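Side-chain contacts in pyrethroid hydrolase (Sphingobium faniae, PDB 5Y5R), which hydrolyses the ester bond of pyrethroid pesticides such as permethrin and cypermethrin, releasing an alcohol and a cyclopropanecarboxylic acid: residues T114-G119 with R123-A128; L25-A28 with R32-A35; L49-V52 with H56-R59; L75-G80 with A231-M236; S83-A88 with N183-R188. All blocks are in the same frame, centred on the assembly; numbering follows the deposited sequence.

Contact 1: residues T114-G119 with R123-A128; sequences TFVLPG and RGTPHA. With 8NL ((2-methyl-3-phenyl-phenyl)methyl (1~{S})-3-[(~{E})-2-chloranyl-3,3,3-tris(fluoranyl)prop-1-enyl]-2,2-dimethyl-cyclopropane-1-carboxylate), chain G.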
# COMPACT_ATOMS: atom_id res chain seq x y z
N THR A 114 -12.57 3.37 -8.67
CA THR A 114 -12.58 3.06 -10.10
C THR A 114 -12.11 1.65 -10.39
O THR A 114 -12.70 0.95 -11.23
CB THR A 114 -11.68 4.03 -10.89
OG1 THR A 114 -12.21 5.37 -10.84
CG2 THR A 114 -11.51 3.58 -12.36
N PHE A 115 -11.07 1.19 -9.71
CA PHE A 115 -10.50 -0.11 -10.03
C PHE A 115 -10.98 -1.25 -9.16
O PHE A 115 -10.73 -2.41 -9.49
CB PHE A 115 -8.98 0.01 -10.00
CG PHE A 115 -8.46 0.93 -11.06
CD1 PHE A 115 -8.38 0.50 -12.37
CD2 PHE A 115 -8.13 2.24 -10.76
CE1 PHE A 115 -7.91 1.32 -13.34
CE2 PHE A 115 -7.69 3.07 -11.73
CZ PHE A 115 -7.59 2.62 -13.03
N VAL A 116 -11.65 -0.94 -8.05
CA VAL A 116 -12.22 -1.95 -7.16
C VAL A 116 -13.59 -2.38 -7.64
O VAL A 116 -13.95 -3.56 -7.57
CB VAL A 116 -12.26 -1.39 -5.73
CG1 VAL A 116 -13.20 -2.21 -4.86
CG2 VAL A 116 -10.83 -1.35 -5.16
N LEU A 117 -14.35 -1.45 -8.09
CA LEU A 117 -15.70 -1.76 -8.52
C LEU A 117 -15.66 -2.25 -9.97
O LEU A 117 -14.73 -1.92 -10.72
CB LEU A 117 -16.55 -0.51 -8.36
CG LEU A 117 -16.85 -0.27 -6.87
CD1 LEU A 117 -16.62 1.18 -6.56
CD2 LEU A 117 -18.27 -0.65 -6.48
N PRO A 118 -16.64 -3.04 -10.39
CA PRO A 118 -16.64 -3.57 -11.75
C PRO A 118 -16.64 -2.45 -12.78
O PRO A 118 -17.11 -1.33 -12.52
CB PRO A 118 -17.94 -4.38 -11.83
CG PRO A 118 -18.34 -4.62 -10.43
CD PRO A 118 -17.86 -3.44 -9.66
N GLY A 119 -16.06 -2.74 -13.93
CA GLY A 119 -15.97 -1.75 -14.98
C GLY A 119 -15.09 -2.25 -16.10
O GLY A 119 -14.54 -3.36 -16.05
N ARG A 123 -11.06 -3.65 -14.89
CA ARG A 123 -11.36 -3.04 -13.60
C ARG A 123 -12.15 -4.06 -12.80
O ARG A 123 -12.94 -4.80 -13.36
CB ARG A 123 -12.18 -1.75 -13.74
CG ARG A 123 -11.45 -0.65 -14.47
CD ARG A 123 -12.38 0.38 -14.99
NE ARG A 123 -11.78 1.71 -14.94
CZ ARG A 123 -10.77 2.12 -15.70
NH1 ARG A 123 -10.23 1.30 -16.60
NH2 ARG A 123 -10.31 3.35 -15.57
N GLY A 124 -11.93 -4.06 -11.48
CA GLY A 124 -12.63 -4.92 -10.52
C GLY A 124 -11.78 -5.80 -9.62
O GLY A 124 -10.94 -6.60 -10.06
N THR A 125 -12.10 -5.76 -8.34
CA THR A 125 -11.56 -6.70 -7.37
C THR A 125 -12.72 -7.46 -6.72
O THR A 125 -12.99 -7.29 -5.53
CB THR A 125 -10.72 -5.98 -6.33
OG1 THR A 125 -11.51 -4.97 -5.71
CG2 THR A 125 -9.50 -5.32 -6.96
N PRO A 126 -13.41 -8.33 -7.49
CA PRO A 126 -14.63 -8.95 -6.94
C PRO A 126 -14.36 -9.92 -5.80
O PRO A 126 -15.26 -10.09 -4.98
CB PRO A 126 -15.23 -9.69 -8.14
CG PRO A 126 -14.12 -9.94 -9.02
CD PRO A 126 -13.16 -8.79 -8.87
N HIS A 127 -13.19 -10.57 -5.74
CA HIS A 127 -12.87 -11.42 -4.60
C HIS A 127 -12.88 -10.61 -3.30
O HIS A 127 -13.41 -11.07 -2.28
CB HIS A 127 -11.50 -12.09 -4.75
CG HIS A 127 -11.44 -13.25 -5.69
ND1 HIS A 127 -12.13 -13.29 -6.89
CD2 HIS A 127 -10.74 -14.40 -5.63
CE1 HIS A 127 -11.85 -14.42 -7.52
NE2 HIS A 127 -11.00 -15.11 -6.77
N ALA A 128 -12.30 -9.41 -3.32
CA ALA A 128 -12.30 -8.60 -2.10
C ALA A 128 -13.70 -8.10 -1.76
O ALA A 128 -14.10 -8.13 -0.59
CB ALA A 128 -11.34 -7.42 -2.24
C 8NL G . -7.58 -7.03 3.90
C8 8NL G . -7.17 -9.61 7.00
C9 8NL G . -8.11 -10.12 7.89
C10 8NL G . -9.31 -10.64 7.42
C11 8NL G . -9.50 -10.63 6.04
C12 8NL G . -8.54 -10.13 5.16
C13 8NL G . -5.14 -6.13 2.32
O 8NL G . -6.09 -6.00 1.23
CL 8NL G . -11.75 -4.19 -2.73
C21 8NL G . -10.35 -4.13 -1.66
C22 8NL G . -10.60 -4.33 -0.18
F2 8NL G . -10.17 -5.54 0.14
F1 8NL G . -10.01 -3.43 0.57
F 8NL G . -11.90 -4.24 0.01
C20 8NL G . -9.13 -3.98 -2.17
C16 8NL G . -7.91 -3.89 -1.28
C17 8NL G . -6.70 -4.06 -2.20
C18 8NL G . -6.43 -2.56 -2.14
C19 8NL G . -7.06 -4.58 -3.60
C15 8NL G . -6.94 -5.04 -1.02
C14 8NL G . -6.23 -4.83 0.32
O1 8NL G . -5.84 -3.71 0.64
C2 8NL G . -5.21 -7.38 3.21
C3 8NL G . -4.04 -8.13 3.30
C4 8NL G . -3.95 -9.29 4.07
C5 8NL G . -5.05 -9.71 4.81
C6 8NL G . -6.25 -9.01 4.76
C1 8NL G . -6.33 -7.83 3.97
C7 8NL G . -7.36 -9.59 5.63
O HOH W 1 -15.77 -5.44 -14.34
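One face of the R123 guanidinium is covered by the rim of the F115 ring. F115 CE1 sits over the centre of that face, 3.8 Å from R123 CZ, and the two planes are 34° apart. T114 meets the same group at its edge, with CG2 3.2 Å from R123 NE. That methyl also sits over the centre of the F115 ring, and so touches both groups. The charged end of R123 has its own partner, a salt bridge from NH2 to E216.

Further along, the backbones take over. G124 N donates to F115 O at 2.9 Å, and T125 N donates to V116 O at 3.0 Å in a nearly straight bond of 174°. T125 OG1 adds a weak bond to V116 O. Its chi1 of 56° sets OG1 between the backbone N and the carbonyl carbon, and there it meets V116 CG1 at 3.3 Å. Together they face the pyrethroid: the ligand atom CL is 3.1 Å from T125 OG1 and 3.2 Å from V116 CG1. A128 CB touches the same end of the ligand. G124 has backbone angles that call for glycine. A water bridges G119 N and R123 O. The turn joins helix 113-116 to helix 126-131, with F115 against helix 207-216 and A128 against helix 148-155.

Contact 2: residues L25-A28 with R32-A35; sequences LLEA and RVHA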
# COMPACT_ATOMS: atom_id res chain seq x y z
N LEU A 25 15.82 -6.54 6.89
CA LEU A 25 16.60 -6.74 5.66
C LEU A 25 16.99 -5.42 5.02
O LEU A 25 18.13 -5.25 4.57
CB LEU A 25 15.84 -7.60 4.66
CG LEU A 25 15.52 -8.99 5.21
CD1 LEU A 25 14.66 -9.76 4.23
CD2 LEU A 25 16.78 -9.73 5.58
N LEU A 26 16.07 -4.45 4.98
CA LEU A 26 16.41 -3.12 4.49
C LEU A 26 17.35 -2.39 5.45
O LEU A 26 18.23 -1.64 5.01
CB LEU A 26 15.12 -2.32 4.24
CG LEU A 26 14.18 -2.82 3.13
CD1 LEU A 26 12.82 -2.12 3.14
CD2 LEU A 26 14.81 -2.64 1.78
N GLU A 27 17.20 -2.60 6.76
CA GLU A 27 18.13 -2.02 7.73
C GLU A 27 19.56 -2.49 7.50
O GLU A 27 20.51 -1.77 7.79
CB GLU A 27 17.66 -2.32 9.15
CG GLU A 27 16.51 -1.42 9.56
CD GLU A 27 15.88 -1.73 10.90
OE1 GLU A 27 16.06 -2.86 11.42
OE2 GLU A 27 15.20 -0.81 11.44
N ALA A 28 19.73 -3.72 7.00
CA ALA A 28 21.06 -4.20 6.65
C ALA A 28 21.62 -3.47 5.42
O ALA A 28 22.84 -3.39 5.26
CB ALA A 28 21.01 -5.71 6.37
N ARG A 32 17.33 3.55 7.46
CA ARG A 32 16.40 3.62 8.56
C ARG A 32 15.01 3.29 8.03
O ARG A 32 14.59 3.83 7.00
CB ARG A 32 16.43 5.01 9.19
CG ARG A 32 15.51 5.09 10.38
CD ARG A 32 16.08 5.93 11.45
NE ARG A 32 15.14 6.95 11.89
CZ ARG A 32 15.36 7.75 12.93
NH1 ARG A 32 16.47 7.64 13.62
NH2 ARG A 32 14.47 8.67 13.26
N VAL A 33 14.32 2.38 8.68
CA VAL A 33 13.10 1.81 8.13
C VAL A 33 11.95 2.04 9.10
O VAL A 33 12.11 1.88 10.31
CB VAL A 33 13.29 0.32 7.81
CG1 VAL A 33 12.04 -0.25 7.16
CG2 VAL A 33 14.49 0.15 6.88
N HIS A 34 10.81 2.46 8.56
CA HIS A 34 9.61 2.76 9.32
C HIS A 34 8.46 1.93 8.76
O HIS A 34 8.43 1.64 7.55
CB HIS A 34 9.28 4.25 9.25
CG HIS A 34 10.42 5.17 9.60
ND1 HIS A 34 10.62 5.67 10.87
CD2 HIS A 34 11.43 5.68 8.84
CE1 HIS A 34 11.68 6.45 10.88
NE2 HIS A 34 12.20 6.47 9.66
N ALA A 35 7.61 1.40 9.64
CA ALA A 35 6.37 0.73 9.24
C ALA A 35 5.24 1.13 10.19
O ALA A 35 4.80 0.34 11.02
CB ALA A 35 6.57 -0.79 9.19
O HOH W 2 15.74 1.59 11.05
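V33 brings strand 32-34 against helix 23-28, and the backbones stay apart: the nearest CA atoms, those of E27 and R32, are 6.0 Å from each other, and no direct hydrogen bond links the segments. One methyl carries most of the contact. V33 CG2 touches L26 CB at 3.7 Å and E27 CG at 3.7 Å, so it rests on two successive residues of the helix. The V33 chi1 of -177° turns CG1 anti to the backbone N and leaves CG2 for this contact. L26 points toward the strand and is buried. L26 also touches A245 of helix 237-249.

E27 touches V33 only through the aliphatic part of its chain. Beyond CG the chain is extended, and the carboxylate reaches a water. That water donates to E27 OE2 at 2.5 Å and accepts from V33 N at 2.9 Å. It thus links the acid to the backbone of this edge strand, on the flank where no further strand of the chain pairs. On its other side, strand 32-34 bonds through R32 and H34 to strand 3-9. Strand 3-9, helix 23-28 and strand 32-34 form a beta-alpha-beta crossover, the unit from which the parallel sheet of an alpha/beta hydrolase is built.

Contact 3: residues L49-V52 with H56-R59; sequences LSVV and HYTR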
# COMPACT_ATOMS: atom_id res chain seq x y z
N LEU A 49 -14.01 5.16 12.65
CA LEU A 49 -14.77 6.41 12.62
C LEU A 49 -13.94 7.61 13.02
O LEU A 49 -14.40 8.75 12.83
CB LEU A 49 -16.02 6.32 13.50
CG LEU A 49 -17.10 5.31 13.09
CD1 LEU A 49 -18.18 5.23 14.16
CD2 LEU A 49 -17.72 5.66 11.76
N SER A 50 -12.77 7.41 13.61
CA SER A 50 -11.91 8.52 13.98
C SER A 50 -11.21 9.16 12.79
O SER A 50 -10.80 10.32 12.86
CB SER A 50 -10.87 8.04 15.01
OG SER A 50 -9.92 7.18 14.39
N VAL A 51 -11.10 8.46 11.67
CA VAL A 51 -10.41 9.05 10.54
C VAL A 51 -11.28 10.14 9.93
O VAL A 51 -12.36 9.87 9.42
CB VAL A 51 -10.06 7.99 9.50
CG1 VAL A 51 -9.30 8.64 8.37
CG2 VAL A 51 -9.29 6.86 10.17
N VAL A 52 -10.75 11.36 9.89
CA VAL A 52 -11.51 12.47 9.35
C VAL A 52 -11.34 12.58 7.84
O VAL A 52 -12.32 12.59 7.09
CB VAL A 52 -11.09 13.77 10.04
CG1 VAL A 52 -11.86 14.90 9.42
CG2 VAL A 52 -11.32 13.65 11.55
N HIS A 56 -5.49 13.51 7.78
CA HIS A 56 -5.54 12.86 9.08
C HIS A 56 -5.07 11.42 9.02
O HIS A 56 -4.31 10.97 9.88
CB HIS A 56 -6.97 12.89 9.62
CG HIS A 56 -7.11 12.36 11.01
ND1 HIS A 56 -8.28 11.82 11.48
CD2 HIS A 56 -6.22 12.31 12.03
CE1 HIS A 56 -8.11 11.44 12.73
NE2 HIS A 56 -6.87 11.72 13.09
N TYR A 57 -5.57 10.67 8.02
CA TYR A 57 -5.20 9.26 7.86
C TYR A 57 -3.69 9.10 7.71
O TYR A 57 -3.09 8.18 8.28
CB TYR A 57 -5.92 8.67 6.62
CG TYR A 57 -5.94 7.15 6.52
CD1 TYR A 57 -6.48 6.37 7.54
CD2 TYR A 57 -5.51 6.49 5.36
CE1 TYR A 57 -6.51 5.01 7.46
CE2 TYR A 57 -5.56 5.09 5.28
CZ TYR A 57 -6.04 4.37 6.33
OH TYR A 57 -6.12 2.99 6.24
N THR A 58 -3.04 9.98 6.94
CA THR A 58 -1.64 9.82 6.57
C THR A 58 -0.70 10.56 7.52
O THR A 58 0.51 10.59 7.28
CB THR A 58 -1.41 10.29 5.14
OG1 THR A 58 -1.97 11.60 4.92
CG2 THR A 58 -2.11 9.35 4.17
N ARG A 59 -1.23 11.10 8.61
CA ARG A 59 -0.41 11.99 9.44
C ARG A 59 0.72 11.27 10.18
O ARG A 59 1.79 11.87 10.35
CB ARG A 59 -1.32 12.74 10.43
CG ARG A 59 -0.65 13.87 11.21
CD ARG A 59 -1.66 14.93 11.61
NE ARG A 59 -2.66 14.52 12.60
CZ ARG A 59 -3.86 15.10 12.72
NH1 ARG A 59 -4.20 16.10 11.89
NH2 ARG A 59 -4.71 14.68 13.65
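H56 turns the edge of its imidazole to the backbone of S50-V52. Its CG is anti to the backbone N (chi1 -175°), which carries the ring across to the loop. V52 N donates to H56 ND1 at 3.0 Å with an angle of 162°. The donor lies only 3° out of the ring plane, so ND1 is used as an acceptor here. The next ring atom, CE1, is 2.9 Å from S50 O, and this oxygen too lies near the ring plane. One edge of the ring therefore meets an N-H and a carbonyl oxygen of the same loop. V52 CG2 packs at 3.5 Å from H56 ND1, its side chain crossing the imidazole at about a right angle. A leucine in place of H56 would probably leave V52 N without its acceptor and the loop less firmly tied to the helix.

The contact folds a loop back on helix 54-57, the short helix that follows it in this alpha/beta hydrolase. D53, just before the helix, accepts from H56 N through OD1.

Y57 comes next and packs on V51. V51 CG1 meets Y57 CD1 at 3.7 Å and Y57 CB at 3.8 Å, the two side chains crossing obliquely. The phenol oxygen is hydrogen-bonded to H41 and Q174. T58 leaves the helical path and packs on S83, W86 and L87 of helix 80-90.

Contact 4: residues L75-G80 with A231-M236; sequences LGHSLG and APYYSM. With 8NL ((2-methyl-3-phenyl-phenyl)methyl (1~{S})-3-[(~{E})-2-chloranyl-3,3,3-tris(fluoranyl)prop-1-enyl]-2,2-dimethyl-cyclopropane-1-carboxylate), chain G.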
# COMPACT_ATOMS: atom_id res chain seq x y z
N LEU A 75 6.54 3.39 0.31
CA LEU A 75 5.98 2.18 -0.26
C LEU A 75 4.56 2.00 0.26
O LEU A 75 4.31 2.12 1.47
CB LEU A 75 6.81 0.94 0.08
CG LEU A 75 6.37 -0.39 -0.54
CD1 LEU A 75 7.59 -1.29 -0.78
CD2 LEU A 75 5.34 -1.17 0.35
N GLY A 76 3.66 1.74 -0.65
CA GLY A 76 2.29 1.41 -0.30
C GLY A 76 1.98 0.00 -0.76
O GLY A 76 2.38 -0.40 -1.85
N HIS A 77 1.26 -0.75 0.07
CA HIS A 77 0.73 -2.04 -0.35
C HIS A 77 -0.78 -1.93 -0.54
O HIS A 77 -1.46 -1.29 0.26
CB HIS A 77 1.06 -3.16 0.64
CG HIS A 77 0.35 -4.44 0.35
ND1 HIS A 77 -0.65 -4.94 1.17
CD2 HIS A 77 0.47 -5.32 -0.67
CE1 HIS A 77 -1.09 -6.08 0.67
NE2 HIS A 77 -0.44 -6.32 -0.46
N SER A 78 -1.26 -2.43 -1.68
CA SER A 78 -2.68 -2.46 -2.05
C SER A 78 -3.29 -1.08 -1.83
O SER A 78 -2.85 -0.10 -2.44
CB SER A 78 -3.44 -3.51 -1.25
OG SER A 78 -3.66 -3.09 0.08
N LEU A 79 -4.26 -0.97 -0.91
CA LEU A 79 -4.88 0.32 -0.65
C LEU A 79 -3.87 1.36 -0.18
O LEU A 79 -4.14 2.56 -0.27
CB LEU A 79 -6.01 0.16 0.39
CG LEU A 79 -6.77 1.42 0.81
CD1 LEU A 79 -7.88 1.76 -0.22
CD2 LEU A 79 -7.37 1.23 2.18
N GLY A 80 -2.73 0.92 0.36
CA GLY A 80 -1.72 1.85 0.82
C GLY A 80 -1.18 2.76 -0.27
O GLY A 80 -0.59 3.80 0.04
N ALA A 231 0.48 -11.04 -0.90
CA ALA A 231 1.33 -10.51 0.17
C ALA A 231 2.78 -10.95 -0.01
O ALA A 231 3.27 -11.84 0.70
CB ALA A 231 0.79 -10.94 1.54
N PRO A 232 3.51 -10.33 -0.94
CA PRO A 232 4.91 -10.74 -1.13
C PRO A 232 5.77 -10.52 0.12
O PRO A 232 6.79 -11.20 0.29
CB PRO A 232 5.38 -9.87 -2.31
CG PRO A 232 4.14 -9.28 -2.90
CD PRO A 232 3.15 -9.18 -1.78
N TYR A 233 5.41 -9.57 0.99
CA TYR A 233 6.18 -9.36 2.22
C TYR A 233 6.13 -10.56 3.17
O TYR A 233 6.95 -10.64 4.10
CB TYR A 233 5.71 -8.10 2.97
CG TYR A 233 4.21 -8.00 3.17
CD1 TYR A 233 3.39 -7.41 2.20
CD2 TYR A 233 3.61 -8.49 4.33
CE1 TYR A 233 2.05 -7.34 2.37
CE2 TYR A 233 2.26 -8.40 4.51
CZ TYR A 233 1.49 -7.82 3.54
OH TYR A 233 0.16 -7.76 3.72
N TYR A 234 5.18 -11.48 2.97
CA TYR A 234 5.20 -12.75 3.68
C TYR A 234 5.97 -13.84 2.94
O TYR A 234 6.65 -14.65 3.57
CB TYR A 234 3.78 -13.25 3.94
CG TYR A 234 2.98 -12.50 4.98
CD1 TYR A 234 3.58 -11.78 6.01
CD2 TYR A 234 1.58 -12.53 4.92
CE1 TYR A 234 2.79 -11.08 6.97
CE2 TYR A 234 0.80 -11.88 5.84
CZ TYR A 234 1.37 -11.16 6.85
OH TYR A 234 0.50 -10.52 7.71
N SER A 235 5.85 -13.95 1.62
CA SER A 235 6.40 -15.13 0.96
C SER A 235 7.81 -14.93 0.41
O SER A 235 8.53 -15.93 0.32
CB SER A 235 5.49 -15.62 -0.17
OG SER A 235 5.23 -14.58 -1.05
N MSE A 236 8.22 -13.72 0.05
CA MSE A 236 9.62 -13.53 -0.39
C MSE A 236 10.21 -12.20 0.07
O MSE A 236 10.57 -11.35 -0.75
CB MSE A 236 9.70 -13.64 -1.92
CG MSE A 236 8.52 -12.96 -2.59
SE MSE A 236 8.42 -13.37 -4.52
CE MSE A 236 7.65 -15.11 -4.54
C 8NL G . -7.58 -7.03 3.90
C8 8NL G . -7.17 -9.61 7.00
C9 8NL G . -8.11 -10.12 7.89
C10 8NL G . -9.31 -10.64 7.42
C11 8NL G . -9.50 -10.63 6.04
C12 8NL G . -8.54 -10.13 5.16
C13 8NL G . -5.14 -6.13 2.32
O 8NL G . -6.09 -6.00 1.23
CL 8NL G . -11.75 -4.19 -2.73
C21 8NL G . -10.35 -4.13 -1.66
C22 8NL G . -10.60 -4.33 -0.18
F2 8NL G . -10.17 -5.54 0.14
F1 8NL G . -10.01 -3.43 0.57
F 8NL G . -11.90 -4.24 0.01
C20 8NL G . -9.13 -3.98 -2.17
C16 8NL G . -7.91 -3.89 -1.28
C17 8NL G . -6.70 -4.06 -2.20
C18 8NL G . -6.43 -2.56 -2.14
C19 8NL G . -7.06 -4.58 -3.60
C15 8NL G . -6.94 -5.04 -1.02
C14 8NL G . -6.23 -4.83 0.32
O1 8NL G . -5.84 -3.71 0.64
C2 8NL G . -5.21 -7.38 3.21
C3 8NL G . -4.04 -8.13 3.30
C4 8NL G . -3.95 -9.29 4.07
C5 8NL G . -5.05 -9.71 4.81
C6 8NL G . -6.25 -9.01 4.76
C1 8NL G . -6.33 -7.83 3.97
C7 8NL G . -7.36 -9.59 5.63
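The imidazole of H77 has a different neighbour on each face. Y233 CE1 stands 3.7 Å above the centre of one face. S78 CB stands 3.9 Å above the centre of the other. The pair H77-Y233 is T-shaped, with the edge of the tyrosine toward the face of the histidine. The ring centroids are 5.1 Å apart and the planes are at 82°. The phenol oxygen also comes near, with Y233 OH 3.7 Å from H77 CE1. A231 CB covers one face of the Y233 ring toward its rim. Y233 CG lies between the backbone N and the carbonyl carbon (chi1 49°), which turns the ring from helix 232-235 back toward strand 71-77.

H77 reaches the tyrosine with its own CG anti to the backbone N. H77 NE2 hydrogen-bonds to the backbone O of H230, a residue that is probably part of the charge relay system. G76, S78 and G80 fit the GxSxG nucleophile elbow of alpha/beta hydrolases, a sharp turn between strand 71-77 and helix 80-90. From H77 to G80 it is a type II' beta turn, closed by G80 N to H77 O at 2.6 Å. S78 has a positive phi of 49°, the strained backbone expected there. At both glycines a side chain would clash within the turn. S78 OG is modelled 2.3 Å from ligand atom O1, too short for an ordinary hydrogen bond, so the exact length is doubtful. L79 N is 3.0 Å from ligand atom C18. H230 NE2 and A12 N also bond the ligand.

Contact 5: residues S83-A88 with N183-R188; sequences SISWLA and NPMEGR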
# COMPACT_ATOMS: atom_id res chain seq x y z
N SER A 83 -2.46 6.32 -0.13
CA SER A 83 -1.77 7.17 0.83
C SER A 83 -0.45 7.74 0.27
O SER A 83 -0.12 8.91 0.53
CB SER A 83 -1.52 6.38 2.11
OG SER A 83 -2.76 6.09 2.74
N ILE A 84 0.35 6.93 -0.42
CA ILE A 84 1.66 7.43 -0.86
C ILE A 84 1.48 8.45 -1.97
O ILE A 84 2.33 9.33 -2.14
CB ILE A 84 2.64 6.32 -1.31
CG1 ILE A 84 2.34 5.86 -2.74
CG2 ILE A 84 2.66 5.16 -0.33
CD1 ILE A 84 3.44 4.98 -3.30
N SER A 85 0.43 8.31 -2.80
CA SER A 85 0.12 9.35 -3.77
C SER A 85 -0.33 10.64 -3.08
O SER A 85 0.04 11.75 -3.48
CB SER A 85 -0.97 8.83 -4.72
OG SER A 85 -0.53 7.69 -5.44
N TRP A 86 -1.18 10.53 -2.06
CA TRP A 86 -1.60 11.73 -1.36
C TRP A 86 -0.41 12.40 -0.68
O TRP A 86 -0.21 13.61 -0.81
CB TRP A 86 -2.70 11.38 -0.35
CG TRP A 86 -3.42 12.57 0.16
CD1 TRP A 86 -4.63 13.03 -0.25
CD2 TRP A 86 -2.98 13.45 1.20
NE1 TRP A 86 -4.98 14.15 0.46
CE2 TRP A 86 -3.97 14.43 1.36
CE3 TRP A 86 -1.84 13.50 2.01
CZ2 TRP A 86 -3.86 15.45 2.29
CZ3 TRP A 86 -1.73 14.52 2.95
CH2 TRP A 86 -2.73 15.48 3.07
N LEU A 87 0.42 11.62 0.00
CA LEU A 87 1.60 12.15 0.68
C LEU A 87 2.60 12.75 -0.30
O LEU A 87 3.18 13.81 -0.04
CB LEU A 87 2.27 11.03 1.46
CG LEU A 87 1.63 10.66 2.79
CD1 LEU A 87 2.01 9.23 3.18
CD2 LEU A 87 2.08 11.62 3.82
N ALA A 88 2.77 12.13 -1.46
CA ALA A 88 3.77 12.63 -2.40
C ALA A 88 3.43 14.05 -2.79
O ALA A 88 4.30 14.92 -2.83
CB ALA A 88 3.84 11.73 -3.63
N ASN A 183 -6.79 11.11 -6.29
CA ASN A 183 -5.36 11.40 -6.26
C ASN A 183 -5.12 12.86 -6.59
O ASN A 183 -5.50 13.31 -7.66
CB ASN A 183 -4.59 10.51 -7.23
CG ASN A 183 -3.09 10.77 -7.17
OD1 ASN A 183 -2.61 11.56 -6.37
ND2 ASN A 183 -2.34 10.05 -7.98
N PRO A 184 -4.55 13.64 -5.67
CA PRO A 184 -4.27 15.05 -5.95
C PRO A 184 -2.90 15.32 -6.55
O PRO A 184 -2.51 16.49 -6.65
CB PRO A 184 -4.37 15.67 -4.56
CG PRO A 184 -3.79 14.60 -3.67
CD PRO A 184 -4.17 13.27 -4.31
N MSE A 185 -2.15 14.30 -6.93
CA MSE A 185 -0.80 14.54 -7.44
C MSE A 185 -0.80 15.46 -8.65
O MSE A 185 -1.49 15.19 -9.64
CB MSE A 185 -0.12 13.24 -7.80
CG MSE A 185 0.49 12.55 -6.62
SE MSE A 185 1.06 10.82 -7.16
CE MSE A 185 2.60 11.45 -8.21
N GLU A 186 -0.04 16.54 -8.56
CA GLU A 186 0.10 17.45 -9.68
C GLU A 186 1.52 18.00 -9.71
O GLU A 186 2.24 18.00 -8.70
CB GLU A 186 -0.88 18.62 -9.57
CG GLU A 186 -0.58 19.54 -8.43
CD GLU A 186 -1.62 20.62 -8.25
OE1 GLU A 186 -2.80 20.40 -8.63
OE2 GLU A 186 -1.26 21.69 -7.73
N GLY A 187 1.92 18.49 -10.89
CA GLY A 187 3.15 19.24 -10.99
C GLY A 187 4.38 18.52 -10.48
O GLY A 187 4.85 17.54 -11.06
N ARG A 188 4.89 19.03 -9.37
CA ARG A 188 6.18 18.57 -8.86
C ARG A 188 6.13 17.10 -8.48
O ARG A 188 7.06 16.34 -8.79
CB ARG A 188 6.52 19.44 -7.66
CG ARG A 188 7.97 19.66 -7.33
CD ARG A 188 8.01 20.42 -6.02
NE ARG A 188 9.27 20.25 -5.32
CZ ARG A 188 9.67 21.01 -4.31
NH1 ARG A 188 8.88 22.00 -3.89
NH2 ARG A 188 10.84 20.80 -3.73
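This is a buried packing contact between helix 80-90 of the alpha/beta hydrolase fold, the helix after strand 71-77, and the irregular loop leading to strand 194-199. No hydrogen bond crosses between the segments, and the fit depends on shape. S85 points toward the loop and is met by two residues. Its CB lies 3.6 Å from N183 OD1 and 3.7 Å from M185 SE, M185 being a selenomethionine. The hydroxyl of S85 is engaged with Y100 OH and with G81 O of its own helix. W86 touches P184, whose CG comes obliquely to CD1 of the indole at 3.9 Å. The two side chains cross at about a right angle.

The loop holds its form by an Asx turn. N183 OD1 accepts from M185 N at 2.8 Å with an angle of 159°, the donor standing well above the amide plane. With CG anti to the backbone N (chi1 -178°), the N183 amide extends beside S85. Its other end, ND2, bonds to T106 O, so both polar ends of the amide are used. With an alanine at N183, M185 N and T106 O would probably lose these partners and a gap would open beside S85. M185 has CG anti to the carbonyl carbon and an extended chi2, which lays its selenium beside S85; the side chain also touches Y100. Closest of all across this contact, M185 CG lies 3.3 Å from S85 O.

Overall arrangement
Along the chain, contacts 2 and 3 come first, each closed within a few residues. Contact 4 spans about 150 residues, and contacts 5 and 1 lie within its loop, contact 1 also inside that of contact 5. Contact 4 is the most central, about 7 Å from the chain centre. It shares the parallel sheet with contact 2, their centres 15 Å apart. Contacts 1 and 2 sit on opposite sides of the chain's centre, 33 Å between centres. Helix 80-90 joins three of them: I84 packs on strand 71-77 of contact 4, while S83, W86 and L87 meet Y57 and T58 of contact 3. Contacts 1 and 4 both touch the bound pyrethroid, contact 1 at its halogenated end and contact 4 at its ester, so they line one pocket.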